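Local coordinates for ThiJ/pfpI family protein (Bacillus anthracis, PDB 3EFE) that is of unestablished function but belongs to the DJ-1/PfpI family, within the class I glutamine amidotransferase-like clan, at residues T15-D18 against W19-G22; T197-P200 against E201-F204. All blocks are in the same frame, centred on the assembly; numbering follows the deposited sequence.

Contact 1 (T15-D18 against W19-G22)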
# COMPACT_ATOMS: atom_id res chain seq x y z
N THR D 15 -11.61 -3.47 7.54
CA THR D 15 -10.84 -4.64 7.18
C THR D 15 -10.17 -4.49 5.80
O THR D 15 -9.47 -5.40 5.39
CB THR D 15 -11.73 -5.97 7.20
OG1 THR D 15 -11.86 -6.48 8.56
CG2 THR D 15 -11.18 -6.98 6.35
N MET D 16 -10.38 -3.37 5.08
CA MET D 16 -9.78 -3.30 3.71
C MET D 16 -8.28 -3.49 3.80
O MET D 16 -7.60 -2.99 4.71
CB MET D 16 -10.19 -2.06 2.94
CG MET D 16 -9.92 -0.66 3.58
SD MET D 16 -10.52 0.72 2.67
CE MET D 16 -10.12 0.24 1.21
N SER D 17 -7.79 -4.29 2.89
CA SER D 17 -6.35 -4.63 2.78
C SER D 17 -5.48 -3.48 2.17
O SER D 17 -5.57 -3.25 1.00
CB SER D 17 -6.25 -5.88 1.92
OG SER D 17 -6.96 -6.96 2.55
N ASP D 18 -4.64 -2.86 2.99
CA ASP D 18 -3.87 -1.65 2.68
C ASP D 18 -2.90 -1.77 1.53
O ASP D 18 -2.69 -0.80 0.77
CB ASP D 18 -3.04 -1.19 3.89
CG ASP D 18 -3.92 -0.94 5.15
OD1 ASP D 18 -4.03 0.19 5.63
OD2 ASP D 18 -4.50 -1.91 5.63
N TRP D 19 -2.31 -2.94 1.38
CA TRP D 19 -1.25 -3.10 0.42
C TRP D 19 -1.85 -3.18 -0.97
O TRP D 19 -1.13 -3.05 -1.93
CB TRP D 19 -0.36 -4.27 0.75
CG TRP D 19 -0.96 -5.53 0.50
CD1 TRP D 19 -0.89 -6.24 -0.65
CD2 TRP D 19 -1.79 -6.26 1.39
NE1 TRP D 19 -1.59 -7.34 -0.53
CE2 TRP D 19 -2.19 -7.39 0.70
CE3 TRP D 19 -2.29 -6.02 2.68
CZ2 TRP D 19 -3.03 -8.35 1.26
CZ3 TRP D 19 -3.09 -6.96 3.25
CH2 TRP D 19 -3.48 -8.12 2.53
N GLU D 20 -3.17 -3.33 -1.08
CA GLU D 20 -3.77 -3.78 -2.34
C GLU D 20 -4.12 -2.57 -3.25
O GLU D 20 -4.07 -2.67 -4.48
CB GLU D 20 -4.94 -4.71 -2.10
CG GLU D 20 -4.47 -6.08 -1.70
CD GLU D 20 -5.51 -7.02 -1.39
OE1 GLU D 20 -6.72 -6.69 -1.53
OE2 GLU D 20 -5.11 -8.17 -1.04
N TYR D 21 -4.38 -1.43 -2.64
CA TYR D 21 -4.81 -0.20 -3.37
C TYR D 21 -3.82 0.93 -3.31
O TYR D 21 -4.01 1.87 -4.02
CB TYR D 21 -6.23 0.33 -2.95
CG TYR D 21 -6.29 0.53 -1.51
CD1 TYR D 21 -5.70 1.64 -0.92
CD2 TYR D 21 -6.79 -0.48 -0.66
CE1 TYR D 21 -5.66 1.76 0.45
CE2 TYR D 21 -6.76 -0.33 0.68
CZ TYR D 21 -6.23 0.77 1.23
OH TYR D 21 -6.19 0.91 2.56
N GLY D 22 -2.72 0.80 -2.57
CA GLY D 22 -1.83 1.91 -2.27
C GLY D 22 -1.11 2.59 -3.43
O GLY D 22 -1.07 3.79 -3.51
O HOH W 1 -4.35 2.28 3.90
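Backbone hydrogen bonding sets the turn that joins Ser17 to Glu20: Glu20 N donates to Ser17 O over 3.2 Å with an N-H...O angle of 157°. This is a three-residue step into the first turn of helix 18-30.

Aromatic packing flanks it. Ser17 CB lies over the Trp19 six-membered ring, 3.8 Å from its centroid, a CH-pi contact displaced toward the rim; Glu20 CG reaches the same face. The Tyr21 ring is folded back toward the loop because CG sits between the backbone N and carbonyl carbon (chi1 54°). One face thereby takes Asp18 O over its centre, while the Met16 and Tyr21 side chains cross at about a right angle. Met16 CE comes to 3.4 Å from Tyr21 CE2, and SD makes an oblique Met-aromatic contact.

Polar bridging is indirect. Asp18 and Tyr21 run alongside each other, and one water links them: it donates to Asp18 OD1 at 2.7 Å and is hydrogen-bonded to Tyr21 OH, also at 2.7 Å. Thr55 and Gly57 hold the Asp18 carboxylate as well.

Glu20 OE1 accepts from Gly82 N, and the Glu20 side chain touches Cys112. A helix-borne glutamate beside a cysteine is consistent with the presumed reactive site of DJ-1/PfpI folds.

Contact 2 (T197-P200 against E201-F204)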
# COMPACT_ATOMS: atom_id res chain seq x y z
N THR D 197 11.50 -4.17 -10.40
CA THR D 197 12.89 -4.57 -10.63
C THR D 197 13.87 -3.79 -9.79
O THR D 197 14.97 -4.25 -9.54
CB THR D 197 13.09 -4.35 -12.17
OG1 THR D 197 12.66 -5.54 -12.88
CG2 THR D 197 14.43 -3.86 -12.56
N HIS D 198 13.48 -2.58 -9.39
CA HIS D 198 14.33 -1.55 -8.73
C HIS D 198 15.55 -1.14 -9.50
O HIS D 198 16.45 -0.60 -8.90
CB HIS D 198 14.77 -1.94 -7.32
CG HIS D 198 13.68 -2.55 -6.50
ND1 HIS D 198 12.36 -2.20 -6.64
CD2 HIS D 198 13.72 -3.51 -5.55
CE1 HIS D 198 11.63 -2.93 -5.84
NE2 HIS D 198 12.43 -3.76 -5.19
N LYS D 199 15.61 -1.40 -10.81
CA LYS D 199 16.82 -1.09 -11.57
C LYS D 199 16.73 0.39 -11.93
O LYS D 199 15.69 0.87 -12.30
CB LYS D 199 16.98 -1.97 -12.82
CG LYS D 199 17.27 -3.39 -12.50
CD LYS D 199 17.72 -4.25 -13.68
CE LYS D 199 19.25 -4.01 -13.98
NZ LYS D 199 19.55 -3.79 -15.52
N PRO D 200 17.81 1.11 -11.76
CA PRO D 200 17.77 2.54 -11.88
C PRO D 200 17.63 3.09 -13.30
O PRO D 200 17.32 4.25 -13.44
CB PRO D 200 19.11 3.00 -11.31
CG PRO D 200 19.94 1.80 -11.17
CD PRO D 200 19.15 0.61 -11.43
N GLU D 201 17.91 2.29 -14.32
CA GLU D 201 17.71 2.74 -15.69
C GLU D 201 16.28 3.20 -15.86
O GLU D 201 16.00 4.06 -16.66
CB GLU D 201 18.03 1.61 -16.68
CG GLU D 201 17.14 0.39 -16.58
CD GLU D 201 17.57 -0.75 -17.50
OE1 GLU D 201 18.35 -0.44 -18.45
OE2 GLU D 201 17.21 -1.96 -17.24
N TYR D 202 15.39 2.59 -15.09
CA TYR D 202 13.93 2.80 -15.21
C TYR D 202 13.49 4.07 -14.52
O TYR D 202 12.46 4.62 -14.84
CB TYR D 202 13.18 1.61 -14.62
CG TYR D 202 13.43 0.35 -15.36
CD1 TYR D 202 13.04 0.24 -16.69
CD2 TYR D 202 14.02 -0.75 -14.75
CE1 TYR D 202 13.24 -0.91 -17.41
CE2 TYR D 202 14.24 -1.94 -15.46
CZ TYR D 202 13.85 -2.02 -16.81
OH TYR D 202 14.04 -3.14 -17.58
N PHE D 203 14.26 4.53 -13.56
CA PHE D 203 13.98 5.79 -12.92
C PHE D 203 14.31 6.92 -13.94
O PHE D 203 13.50 7.83 -14.18
CB PHE D 203 14.76 5.93 -11.58
CG PHE D 203 14.79 7.32 -11.07
CD1 PHE D 203 13.68 7.83 -10.37
CD2 PHE D 203 15.84 8.18 -11.40
CE1 PHE D 203 13.68 9.13 -9.96
CE2 PHE D 203 15.85 9.46 -11.00
CZ PHE D 203 14.76 9.95 -10.31
N PHE D 204 15.45 6.81 -14.61
CA PHE D 204 15.82 7.79 -15.67
C PHE D 204 14.90 7.77 -16.89
O PHE D 204 14.59 8.80 -17.44
CB PHE D 204 17.24 7.54 -16.10
CG PHE D 204 18.23 7.70 -15.00
CD1 PHE D 204 18.51 8.94 -14.50
CD2 PHE D 204 18.86 6.60 -14.45
CE1 PHE D 204 19.42 9.10 -13.47
CE2 PHE D 204 19.75 6.75 -13.40
CZ PHE D 204 20.02 8.01 -12.90
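Lys199 O and Pro200 O receive amides of the next turn in a helix-loop-helix connection, which leads from helix 185-197 into helix 201-209 with Pro200 just before the first turn of the latter. Tyr202 N donates to Lys199 O at 3.3 Å, with an N-H...O angle of 155°. Pro200 O is approached by two amides, both weakly: Phe203 N at 3.1 Å, through a bent bond, and Phe204 N at 3.4 Å, nearly straight but long. The second, though weak, spans the i to i+4 step of an alpha helix.

Among the side chains, Lys199 meets both Tyr202 and Glu201. Lys199 CB packs 3.7 Å from Tyr202 CD2, at the ring that Thr197 CG2 also approaches, although the placement of that methyl is doubtful. Lys199 and Glu201 lie side by side, and a long, weak salt bridge joins Lys199 NZ to Glu201 OE2 at 3.4 Å.

What places these groups lies partly within helix 201-209. Glu201 CG is turned between its backbone N and carbonyl carbon (chi1 63°), which sets it over the centre of the Tyr202 ring and leaves the extended carboxylate arm beside the lysine. Asn193 and Leu194 of helix 185-197 pack on Tyr202, while His198, with positive phi, ends that helix and turns the chain. Glu201, Phe203 and Phe204 also touch a crystal neighbour, so their surface conformations may partly reflect the lattice. At the far end, Phe204 CD2 lies just 3.0 Å from Pro200 O, oblique to the ring.

Both contacts are loop-to-helix entries made within one continuous piece of chain, yet they occupy different environments. Contact 1 is buried, its centre 10 Å from the centre of the chain, and leads out of the loop following strand 8-11. Contact 2 sits at the surface, 25 Å from that centre, near the C-terminal end. Contact 1 adjoins Cys112, the probable reactive cysteine; contact 2 stands apart from contact 1, with about 25 Å between their centres and about 13 Å between nearest atoms. Each nevertheless reaches the second subunit: Trp19 meets Tyr23 of that chain, and His198 makes a weak hydrogen bond to its Glu171.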